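Local structure of PlaB phospholipase (Legionella pneumophila, 6ZTI) at residues B[345-350]-B[356-361]; B[417-422]-B[457-462]. The protein acts as an alpha/beta-hydrolase phospholipase associated with virulence, its activity controlled by tetramerization that NAD(H) mediates. All blocks are in the same frame, centred on the assembly; numbering follows the deposited sequence. Where two conformers were deposited one is given.

How the contacts relate
Contact 1 and contact 2 both draw on the same mixed sheet, their centres about 7 Å apart, and close in series along the chain. Each supplies one strand to each of two pairs: 358-364 runs antiparallel to 412-419, and 340-349 parallel to 452-463. A probable backbone hydrogen bond, Asp359 N to Lys418 O at 2.7 Å, ties the first pair; the carboxylate of Asp359 is also probably hydrogen-bonded to the Tyr420 hydroxyl, though modelled short. On the other pair, Asp350 OD1 accepts from the backbone N of Arg461. Contact 1 touches the dinucleotide directly through Leu360, while the Val417 side chain of contact 2 touches that leucine and comes within about 8 Å of a bound dinucleotide.

Contact 1 of 2, residues B[345-350]-B[356-361]; sequences FRLIDD and IDYDLY. With SND (thionicotinamide-adenine-dinucleotide), chain O.
Leu360 lies over one face of the Phe345 ring, and this is the tight end of the contact. Its CD1 sits 3.6 Å from the ring centroid, 19° off the normal, a CH-pi contact displaced toward the CD1 rim of the ring. CD2 reaches over the far end of the ring, 3.6 Å from Phe345 CZ, so the fork of the leucine spans the ring lengthwise. Leu360 holds CG anti to its own backbone N (chi1 -169°), beside the carbonyl carbon, which points the fork toward the phenyl. Toward 356-358 the packing is looser: Leu347 CD2 is 4.1 Å from Leu360 CD1 and touches the Tyr358 ring over one face, 4.3 Å from Tyr358 CD2. The Tyr358 hydroxyl is hydrogen-bonded to the backbone O of Arg388, and Tyr358 CE2 approaches SND C2A obliquely at 3.6 Å. All four touching side chains are buried, whereas Asp357 is exposed to solvent and Asp359 and Tyr361 are partly so, the last two also packing on Val208 of the second subunit. No hydrogen bond crosses the contact. The backbone of Leu360 serves the ligand instead: its N donates to SND N1A at 3.0 Å, and SND N6A donates to its O at 2.8 Å, nearly straight at 174°. Together this N-H and C=O read the Watson-Crick edge of the adenine, a common mode of adenine recognition in nucleotide sites.

Contact 2 of 2, residues B[417-422]-B[457-462]; sequences VKAYPE and IMLQRR
Val417 and Ala419 meet Ile457 and Leu459 through methyl groups alone, with no ring, amide or guanidinium between them, so no face or edge of a flat group enters the contact. The flat groups of the two segments have partners outside it: the Tyr420 hydroxyl turns to Asp359, and the Arg461 guanidinium forms a salt bridge with Asp71 of the third subunit and a hydrogen bond with the Tyr431 hydroxyl. A further bond from Lys418 NZ to Tyr420 OH rests on one of two lysine conformers and is tentative. In the apolar contact itself, Leu459 CD1 presses on Ala419 CB at 3.5 Å, the closest approach, and stands 4.4 Å from Val417 CG1. Val417 CG2 meets Ile457 CD1 at 3.7 Å, the two side chains running antiparallel alongside each other. Ile457 sets CG1 beside its backbone N, anti to the carbonyl carbon (chi1 -60°), and from there CD1 extends to the valine. All four residues are buried and no hydrogen bond joins the segments. The short strands 417-419 and 457-459 stand 9.9 Å apart because strand 429-439, antiparallel to both, lies between them in the sheet; the 44° between their directions is consistent with sheet twist. Its Leu434 touches Ile457 and Leu459, while Leu347 of strand 340-349 packs on Val417 and Ile457, and Leu355 of the following loop lies against Ala419 and Leu459.

Contact 1 of 2, residues B[345-350]-B[356-361]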
ATOM      1  N   PHE B 345      12.351  14.050 -16.228  1.00  8.19           N
ATOM      2  CA  PHE B 345      11.094  14.702 -16.576  1.00  6.12           C
ATOM      3  C   PHE B 345      10.294  14.986 -15.318  1.00  8.64           C
ATOM      4  O   PHE B 345      10.179  14.136 -14.427  1.00  9.29           O
ATOM      5  CB  PHE B 345      10.226  13.860 -17.519  1.00  7.79           C
ATOM      6  CG  PHE B 345      10.831  13.604 -18.873  1.00 11.74           C
ATOM      7  CD1 PHE B 345      10.629  14.477 -19.917  1.00 13.24           C
ATOM      8  CD2 PHE B 345      11.547  12.448 -19.109  1.00  9.40           C
ATOM      9  CE1 PHE B 345      11.168  14.220 -21.152  1.00 10.57           C
ATOM     10  CE2 PHE B 345      12.094  12.191 -20.336  1.00 14.04           C
ATOM     11  CZ  PHE B 345      11.902  13.069 -21.359  1.00 10.77           C
ATOM     12  N   ARG B 346       9.741  16.190 -15.264  1.00 11.52           N
ATOM     13  CA  ARG B 346       8.816  16.614 -14.229  1.00  8.93           C
ATOM     14  C   ARG B 346       7.535  17.041 -14.916  1.00 10.81           C
ATOM     15  O   ARG B 346       7.536  18.012 -15.679  1.00  9.93           O
ATOM     16  CB  ARG B 346       9.397  17.760 -13.416  1.00  8.66           C
ATOM     17  CG  ARG B 346       8.539  18.137 -12.248  1.00 13.21           C
ATOM     18  CD  ARG B 346       8.966  19.456 -11.664  1.00 14.40           C
ATOM     19  NE  ARG B 346       8.313  19.699 -10.386  1.00 21.71           N
ATOM     20  CZ  ARG B 346       8.179  20.900  -9.844  1.00 18.83           C
ATOM     21  NH1 ARG B 346       8.655  21.972 -10.473  1.00 20.14           N
ATOM     22  NH2 ARG B 346       7.580  21.025  -8.670  1.00 33.65           N
ATOM     23  N   LEU B 347       6.456  16.318 -14.648  1.00  9.05           N
ATOM     24  CA  LEU B 347       5.161  16.547 -15.276  1.00 14.17           C
ATOM     25  C   LEU B 347       4.198  17.173 -14.280  1.00 15.96           C
ATOM     26  O   LEU B 347       3.821  16.538 -13.288  1.00 17.78           O
ATOM     27  CB  LEU B 347       4.590  15.230 -15.795  1.00 16.65           C
ATOM     28  CG  LEU B 347       4.108  15.114 -17.238  1.00 39.85           C
ATOM     29  CD1 LEU B 347       3.547  16.431 -17.764  1.00 27.37           C
ATOM     30  CD2 LEU B 347       5.241  14.594 -18.113  1.00 36.08           C
ATOM     31  N   ILE B 348       3.751  18.392 -14.575  1.00 13.08           N
ATOM     32  CA  ILE B 348       2.850  19.138 -13.715  1.00 16.87           C
ATOM     33  C   ILE B 348       1.756  19.763 -14.571  1.00 18.14           C
ATOM     34  O   ILE B 348       1.765  19.665 -15.804  1.00 16.52           O
ATOM     35  CB  ILE B 348       3.588  20.225 -12.907  1.00 15.98           C
ATOM     36  CG1 ILE B 348       4.389  21.119 -13.851  1.00 15.12           C
ATOM     37  CG2 ILE B 348       4.530  19.581 -11.883  1.00 18.43           C
ATOM     38  CD1 ILE B 348       4.983  22.348 -13.175  1.00 21.07           C
ATOM     39  N   ASP B 349       0.794  20.398 -13.902  1.00 15.89           N
ATOM     40  CA  ASP B 349      -0.223  21.197 -14.569  1.00 15.12           C
ATOM     41  C   ASP B 349      -0.244  22.574 -13.940  1.00 11.40           C
ATOM     42  O   ASP B 349       0.470  22.850 -12.972  1.00 21.87           O
ATOM     43  CB  ASP B 349      -1.604  20.533 -14.540  1.00 11.09           C
ATOM     44  CG  ASP B 349      -2.300  20.588 -13.176  1.00 20.34           C
ATOM     45  OD1 ASP B 349      -1.934  21.385 -12.276  1.00 17.31           O
ATOM     46  OD2 ASP B 349      -3.260  19.799 -13.021  1.00 23.26           O
ATOM     47  N   ASP B 350      -1.063  23.443 -14.511  1.00 12.04           N
ATOM     48  CA  ASP B 350      -1.085  24.850 -14.139  1.00 16.64           C
ATOM     49  C   ASP B 350      -1.880  25.128 -12.871  1.00 20.68           C
ATOM     50  O   ASP B 350      -2.040  26.301 -12.518  1.00 19.56           O
ATOM     51  CB  ASP B 350      -1.647  25.692 -15.284  1.00 12.60           C
ATOM     52  CG  ASP B 350      -3.047  25.270 -15.707  1.00 21.72           C
ATOM     53  OD1 ASP B 350      -3.418  24.093 -15.532  1.00 17.17           O
ATOM     54  OD2 ASP B 350      -3.769  26.128 -16.251  1.00 23.71           O
ATOM     55  N   ILE B 356       0.366  12.002 -12.584  1.00 17.47           N
ATOM     56  CA  ILE B 356       0.756  10.621 -12.319  1.00 19.19           C
ATOM     57  C   ILE B 356       0.270   9.647 -13.384  1.00 23.72           C
ATOM     58  O   ILE B 356       0.650   8.467 -13.331  1.00 25.43           O
ATOM     59  CB  ILE B 356       0.260  10.154 -10.933  1.00 23.81           C
ATOM     60  CG1 ILE B 356      -1.264  10.264 -10.837  1.00 35.38           C
ATOM     61  CG2 ILE B 356       0.878  10.985  -9.844  1.00 22.53           C
ATOM     62  CD1 ILE B 356      -1.874   9.281  -9.863  1.00 39.34           C
ATOM     63  N   ASP B 357      -0.580  10.079 -14.317  1.00 19.01           N
ATOM     64  CA  ASP B 357      -1.152   9.200 -15.343  1.00 17.00           C
ATOM     65  C   ASP B 357      -0.862   9.790 -16.722  1.00 17.14           C
ATOM     66  O   ASP B 357      -1.586  10.678 -17.186  1.00 16.76           O
ATOM     67  CB  ASP B 357      -2.649   9.032 -15.145  1.00 23.82           C
ATOM     68  CG  ASP B 357      -3.008   8.546 -13.753  1.00 47.17           C
ATOM     69  OD1 ASP B 357      -2.444   7.519 -13.309  1.00 39.16           O
ATOM     70  OD2 ASP B 357      -3.857   9.198 -13.103  1.00 44.72           O
ATOM     71  N   TYR B 358       0.175   9.288 -17.388  1.00 14.54           N
ATOM     72  CA  TYR B 358       0.616   9.871 -18.651  1.00 15.96           C
ATOM     73  C   TYR B 358       1.500   8.877 -19.393  1.00 22.86           C
ATOM     74  O   TYR B 358       2.132   8.001 -18.787  1.00 12.17           O
ATOM     75  CB  TYR B 358       1.392  11.175 -18.422  1.00 17.74           C
ATOM     76  CG  TYR B 358       2.612  10.925 -17.593  1.00 13.81           C
ATOM     77  CD1 TYR B 358       2.549  10.980 -16.213  1.00 13.69           C
ATOM     78  CD2 TYR B 358       3.821  10.577 -18.183  1.00 13.93           C
ATOM     79  CE1 TYR B 358       3.663  10.715 -15.436  1.00 20.38           C
ATOM     80  CE2 TYR B 358       4.937  10.309 -17.416  1.00 18.19           C
ATOM     81  CZ  TYR B 358       4.850  10.380 -16.046  1.00 19.87           C
ATOM     82  OH  TYR B 358       5.951  10.119 -15.280  1.00 23.08           O
ATOM     83  N   ASP B 359       1.541   9.042 -20.715  1.00 14.55           N
ATOM     84  CA  ASP B 359       2.503   8.385 -21.594  1.00 11.41           C
ATOM     85  C   ASP B 359       3.432   9.444 -22.177  1.00 12.02           C
ATOM     86  O   ASP B 359       2.959  10.451 -22.722  1.00 11.80           O
ATOM     87  CB  ASP B 359       1.806   7.648 -22.743  1.00 15.55           C
ATOM     88  CG  ASP B 359       0.991   6.454 -22.280  1.00 25.06           C
ATOM     89  OD1 ASP B 359       1.454   5.706 -21.391  1.00 19.36           O
ATOM     90  OD2 ASP B 359      -0.110   6.257 -22.833  1.00 26.92           O
ATOM     91  N   LEU B 360       4.740   9.207 -22.086  1.00  8.47           N
ATOM     92  CA  LEU B 360       5.752  10.138 -22.560  1.00  9.84           C
ATOM     93  C   LEU B 360       6.575   9.493 -23.664  1.00 10.86           C
ATOM     94  O   LEU B 360       7.168   8.424 -23.467  1.00 12.14           O
ATOM     95  CB  LEU B 360       6.661  10.584 -21.417  1.00  8.98           C
ATOM     96  CG  LEU B 360       7.584  11.754 -21.729  1.00 11.96           C
ATOM     97  CD1 LEU B 360       7.848  12.532 -20.472  1.00 23.07           C
ATOM     98  CD2 LEU B 360       8.899  11.256 -22.359  1.00 16.98           C
ATOM     99  N   TYR B 361       6.665  10.179 -24.796  1.00  7.99           N
ATOM    100  CA  TYR B 361       7.311   9.659 -25.990  1.00 11.72           C
ATOM    101  C   TYR B 361       8.443  10.569 -26.411  1.00 11.78           C
ATOM    102  O   TYR B 361       8.272  11.789 -26.476  1.00 14.07           O
ATOM    103  CB  TYR B 361       6.339   9.556 -27.158  1.00 14.86           C
ATOM    104  CG  TYR B 361       5.169   8.661 -26.923  1.00 14.92           C
ATOM    105  CD1 TYR B 361       3.992   9.161 -26.396  1.00 18.83           C
ATOM    106  CD2 TYR B 361       5.223   7.320 -27.255  1.00 14.10           C
ATOM    107  CE1 TYR B 361       2.914   8.347 -26.194  1.00 22.71           C
ATOM    108  CE2 TYR B 361       4.145   6.500 -27.054  1.00 16.45           C
ATOM    109  CZ  TYR B 361       2.995   7.021 -26.527  1.00 13.81           C
ATOM    110  OH  TYR B 361       1.920   6.208 -26.314  1.00 20.37           O
TER
HETATM  111  PA  SND O 501       9.329   0.059 -15.677  1.00 14.93           P
HETATM  112  O1A SND O 501      10.311  -0.122 -14.584  1.00 11.77           O
HETATM  113  O2A SND O 501       9.910   0.064 -17.081  1.00 16.24           O
HETATM  114  O5B SND O 501       8.465   1.425 -15.528  1.00 11.13           O
HETATM  115  C5B SND O 501       8.060   1.827 -14.204  1.00 11.85           C
HETATM  116  C4B SND O 501       6.904   2.791 -14.293  1.00 13.72           C
HETATM  117  O4B SND O 501       7.282   3.934 -15.094  1.00 10.29           O
HETATM  118  C3B SND O 501       5.631   2.233 -14.929  1.00  9.15           C
HETATM  119  O3B SND O 501       4.479   2.733 -14.259  1.00 22.09           O
HETATM  120  C2B SND O 501       5.726   2.747 -16.361  1.00 12.13           C
HETATM  121  O2B SND O 501       4.465   2.871 -17.001  1.00 20.39           O
HETATM  122  C1B SND O 501       6.326   4.124 -16.116  1.00 12.21           C
HETATM  123  N9A SND O 501       7.001   4.679 -17.279  1.00 11.76           N
HETATM  124  C8A SND O 501       8.183   4.254 -17.822  1.00 13.56           C
HETATM  125  N7A SND O 501       8.490   4.831 -18.959  1.00  8.66           N
HETATM  126  C5A SND O 501       7.434   5.702 -19.176  1.00  9.61           C
HETATM  127  C6A SND O 501       7.124   6.564 -20.243  1.00 13.22           C
HETATM  128  N6A SND O 501       7.931   6.759 -21.294  1.00 12.05           N
HETATM  129  N1A SND O 501       5.960   7.240 -20.184  1.00 10.42           N
HETATM  130  C2A SND O 501       5.183   7.092 -19.108  1.00 15.89           C
HETATM  131  N3A SND O 501       5.378   6.325 -18.032  1.00 12.17           N
HETATM  132  C4A SND O 501       6.518   5.634 -18.141  1.00 11.98           C
HETATM  133  O3  SND O 501       8.236  -1.091 -15.629  1.00 21.89           O
HETATM  134  PN  SND O 501       6.842  -1.427 -16.338  1.00 19.53           P
HETATM  135  O1N SND O 501       6.800  -0.776 -17.666  1.00 14.83           O
HETATM  136  O2N SND O 501       5.764  -1.139 -15.366  1.00 18.77           O
HETATM  137  O5D SND O 501       7.067  -3.009 -16.496  1.00 18.39           O
HETATM  138  C5D SND O 501       6.682  -3.922 -15.441  1.00 21.50           C
HETATM  139  C4D SND O 501       7.643  -5.094 -15.352  1.00 17.51           C
HETATM  140  O4D SND O 501       7.833  -5.685 -16.661  1.00 12.94           O
HETATM  141  C3D SND O 501       9.054  -4.779 -14.852  1.00 12.28           C
HETATM  142  O3D SND O 501       9.603  -5.926 -14.194  1.00 19.30           O
HETATM  143  C2D SND O 501       9.788  -4.486 -16.160  1.00 14.79           C
HETATM  144  O2D SND O 501      11.196  -4.648 -16.044  1.00 15.86           O
HETATM  145  C1D SND O 501       9.180  -5.564 -17.047  1.00 16.02           C
HETATM  146  N1N SND O 501       9.225  -5.125 -18.506  1.00 17.17           N
HETATM  147  C2N SND O 501       8.232  -4.331 -18.944  1.00 13.73           C
HETATM  148  C3N SND O 501       8.184  -3.950 -20.268  1.00 13.63           C
HETATM  149  C7N SND O 501       7.031  -3.163 -20.782  1.00  9.17           C
HETATM  150  S7N SND O 501       6.234  -3.623 -22.166  1.00 29.31           S
HETATM  151  N7N SND O 501       6.639  -2.134 -20.058  1.00 16.46           N
HETATM  152  C4N SND O 501       9.182  -4.399 -21.127  1.00 14.78           C
HETATM  153  C5N SND O 501      10.200  -5.201 -20.647  1.00 16.01           C
HETATM  154  C6N SND O 501      10.210  -5.555 -19.319  1.00 21.15           C

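Contact 2 of 2, residues B[417-422]-B[457-462]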
ATOM      1  N   VAL B 417       3.777  14.189 -24.969  1.00  8.33           N
ATOM      2  CA  VAL B 417       3.245  13.830 -23.664  1.00 10.48           C
ATOM      3  C   VAL B 417       1.739  13.716 -23.803  1.00 21.10           C
ATOM      4  O   VAL B 417       1.070  14.675 -24.210  1.00 10.44           O
ATOM      5  CB  VAL B 417       3.597  14.856 -22.581  1.00 15.07           C
ATOM      6  CG1 VAL B 417       2.934  14.456 -21.273  1.00 19.84           C
ATOM      7  CG2 VAL B 417       5.081  14.955 -22.414  1.00 24.83           C
ATOM      8  N   LYS B 418       1.216  12.548 -23.470  1.00 14.91           N
ATOM      9  CA  LYS B 418      -0.215  12.281 -23.430  0.52 11.30           C
ATOM     10  C   LYS B 418      -0.582  12.048 -21.969  1.00 12.53           C
ATOM     11  O   LYS B 418      -0.214  11.020 -21.395  1.00 12.62           O
ATOM     12  CB  LYS B 418      -0.543  11.068 -24.299  0.52 16.05           C
ATOM     13  CG  LYS B 418      -2.021  10.743 -24.465  0.52 23.38           C
ATOM     14  CD  LYS B 418      -2.181   9.467 -25.286  0.52 25.94           C
ATOM     15  CE  LYS B 418      -3.628   9.009 -25.357  0.52 32.98           C
ATOM     16  NZ  LYS B 418      -3.760   7.524 -25.450  0.52 22.25           N
ATOM     17  N   ALA B 419      -1.285  13.002 -21.362  1.00 10.22           N
ATOM     18  CA  ALA B 419      -1.731  12.858 -19.984  1.00 10.76           C
ATOM     19  C   ALA B 419      -3.191  12.423 -19.993  1.00 14.15           C
ATOM     20  O   ALA B 419      -3.916  12.650 -20.965  1.00 13.19           O
ATOM     21  CB  ALA B 419      -1.553  14.156 -19.203  1.00 17.46           C
ATOM     22  N   TYR B 420      -3.605  11.756 -18.919  1.00 14.07           N
ATOM     23  CA  TYR B 420      -4.960  11.234 -18.823  1.00 15.91           C
ATOM     24  C   TYR B 420      -5.656  11.831 -17.611  1.00 17.07           C
ATOM     25  O   TYR B 420      -5.000  12.144 -16.613  1.00 16.52           O
ATOM     26  CB  TYR B 420      -4.977   9.700 -18.715  1.00 22.28           C
ATOM     27  CG  TYR B 420      -4.277   9.039 -19.867  1.00 20.14           C
ATOM     28  CD1 TYR B 420      -4.964   8.689 -21.017  1.00 17.51           C
ATOM     29  CD2 TYR B 420      -2.910   8.799 -19.822  1.00 18.72           C
ATOM     30  CE1 TYR B 420      -4.310   8.111 -22.078  1.00 20.05           C
ATOM     31  CE2 TYR B 420      -2.260   8.229 -20.869  1.00 16.31           C
ATOM     32  CZ  TYR B 420      -2.953   7.884 -21.993  1.00 16.59           C
ATOM     33  OH  TYR B 420      -2.268   7.316 -23.034  1.00 31.93           O
ATOM     34  N   PRO B 421      -6.989  12.021 -17.674  1.00 19.15           N
ATOM     35  CA  PRO B 421      -7.855  11.761 -18.839  1.00 19.12           C
ATOM     36  C   PRO B 421      -7.564  12.717 -19.991  1.00 20.53           C
ATOM     37  O   PRO B 421      -7.052  13.811 -19.747  1.00 10.42           O
ATOM     38  CB  PRO B 421      -9.264  11.979 -18.289  1.00 25.47           C
ATOM     39  CG  PRO B 421      -9.084  12.909 -17.165  1.00 22.00           C
ATOM     40  CD  PRO B 421      -7.740  12.621 -16.555  1.00 17.93           C
ATOM     41  N   GLU B 422      -7.872  12.306 -21.222  1.00 19.32           N
ATOM     42  CA  GLU B 422      -7.463  13.044 -22.413  1.00 22.91           C
ATOM     43  C   GLU B 422      -8.610  13.705 -23.166  1.00 23.72           C
ATOM     44  O   GLU B 422      -8.360  14.359 -24.181  1.00 27.31           O
ATOM     45  CB  GLU B 422      -6.701  12.120 -23.373  1.00 26.08           C
ATOM     46  CG  GLU B 422      -7.472  10.868 -23.752  1.00 27.03           C
ATOM     47  CD  GLU B 422      -6.821  10.102 -24.889  1.00 45.13           C
ATOM     48  OE1 GLU B 422      -5.862  10.634 -25.488  1.00 42.94           O
ATOM     49  OE2 GLU B 422      -7.268   8.971 -25.177  1.00 41.69           O
ATOM     50  N   ILE B 457       7.563  19.875 -17.737  1.00  9.60           N
ATOM     51  CA  ILE B 457       6.462  20.041 -18.681  1.00 11.22           C
ATOM     52  C   ILE B 457       5.208  20.390 -17.886  1.00  9.87           C
ATOM     53  O   ILE B 457       4.767  19.609 -17.033  1.00 12.82           O
ATOM     54  CB  ILE B 457       6.258  18.786 -19.541  1.00 16.39           C
ATOM     55  CG1 ILE B 457       7.523  18.479 -20.359  1.00  9.07           C
ATOM     56  CG2 ILE B 457       5.052  18.982 -20.457  1.00 12.47           C
ATOM     57  CD1 ILE B 457       7.632  17.086 -20.790  1.00 22.41           C
ATOM     58  N   MET B 458       4.648  21.571 -18.145  1.00 12.34           N
ATOM     59  CA  MET B 458       3.424  22.028 -17.493  1.00 17.88           C
ATOM     60  C   MET B 458       2.282  22.031 -18.509  1.00 15.12           C
ATOM     61  O   MET B 458       2.292  22.823 -19.460  1.00 11.96           O
ATOM     62  CB  MET B 458       3.605  23.423 -16.900  1.00 12.04           C
ATOM     63  CG  MET B 458       2.378  23.894 -16.106  1.00 17.45           C
ATOM     64  SD  MET B 458       2.328  25.658 -15.781  1.00 25.45           S
ATOM     65  CE  MET B 458       3.411  25.773 -14.364  1.00 38.19           C
ATOM     66  N   LEU B 459       1.286  21.175 -18.283  1.00 10.67           N
ATOM     67  CA  LEU B 459       0.091  21.107 -19.115  1.00  8.48           C
ATOM     68  C   LEU B 459      -1.021  21.976 -18.545  1.00 15.51           C
ATOM     69  O   LEU B 459      -1.072  22.240 -17.342  1.00 16.33           O
ATOM     70  CB  LEU B 459      -0.406  19.662 -19.220  1.00  8.53           C
ATOM     71  CG  LEU B 459       0.571  18.603 -19.734  1.00 16.57           C
ATOM     72  CD1 LEU B 459      -0.135  17.297 -19.933  1.00 21.92           C
ATOM     73  CD2 LEU B 459       1.203  19.052 -21.032  1.00 11.70           C
ATOM     74  N   GLN B 460      -1.921  22.412 -19.426  1.00 11.26           N
ATOM     75  CA  GLN B 460      -3.093  23.171 -19.012  1.00 15.18           C
ATOM     76  C   GLN B 460      -4.186  22.200 -18.582  1.00 11.53           C
ATOM     77  O   GLN B 460      -4.519  21.261 -19.313  1.00 12.45           O
ATOM     78  CB  GLN B 460      -3.612  24.052 -20.145  1.00 11.73           C
ATOM     79  CG  GLN B 460      -2.784  25.291 -20.429  1.00 18.18           C
ATOM     80  CD  GLN B 460      -3.379  26.129 -21.539  1.00 37.52           C
ATOM     81  OE1 GLN B 460      -3.909  25.598 -22.517  1.00 40.73           O
ATOM     82  NE2 GLN B 460      -3.302  27.446 -21.392  1.00 42.91           N
ATOM     83  N   ARG B 461      -4.727  22.415 -17.393  1.00 10.64           N
ATOM     84  CA  ARG B 461      -5.857  21.626 -16.920  1.00 10.21           C
ATOM     85  C   ARG B 461      -7.122  22.217 -17.534  1.00 14.10           C
ATOM     86  O   ARG B 461      -7.473  23.373 -17.276  1.00 12.07           O
ATOM     87  CB  ARG B 461      -5.899  21.621 -15.401  1.00 13.14           C
ATOM     88  CG  ARG B 461      -6.967  20.706 -14.813  1.00 15.74           C
ATOM     89  CD  ARG B 461      -6.863  20.670 -13.310  1.00 22.59           C
ATOM     90  NE  ARG B 461      -7.948  19.920 -12.687  1.00 21.14           N
ATOM     91  CZ  ARG B 461      -7.963  18.597 -12.546  1.00 24.91           C
ATOM     92  NH1 ARG B 461      -6.966  17.851 -13.000  1.00 26.64           N
ATOM     93  NH2 ARG B 461      -8.987  18.011 -11.950  1.00 17.07           N
ATOM     94  N   ARG B 462      -7.773  21.451 -18.397  1.00 12.63           N
ATOM     95  CA  ARG B 462      -8.981  21.902 -19.069  1.00 10.64           C
ATOM     96  C   ARG B 462     -10.182  21.413 -18.275  1.00 12.50           C
ATOM     97  O   ARG B 462     -10.257  20.233 -17.929  1.00 16.01           O
ATOM     98  CB  ARG B 462      -9.021  21.362 -20.496  1.00 13.96           C
ATOM     99  CG  ARG B 462      -7.773  21.707 -21.318  1.00 13.38           C
ATOM    100  CD  ARG B 462      -7.822  21.068 -22.689  1.00 24.68           C
ATOM    101  NE  ARG B 462      -8.949  21.549 -23.486  1.00 36.77           N
ATOM    102  CZ  ARG B 462      -8.900  22.596 -24.304  1.00 42.00           C
ATOM    103  NH1 ARG B 462      -7.777  23.295 -24.443  1.00 31.18           N
ATOM    104  NH2 ARG B 462      -9.979  22.948 -24.985  1.00 41.29           N
TER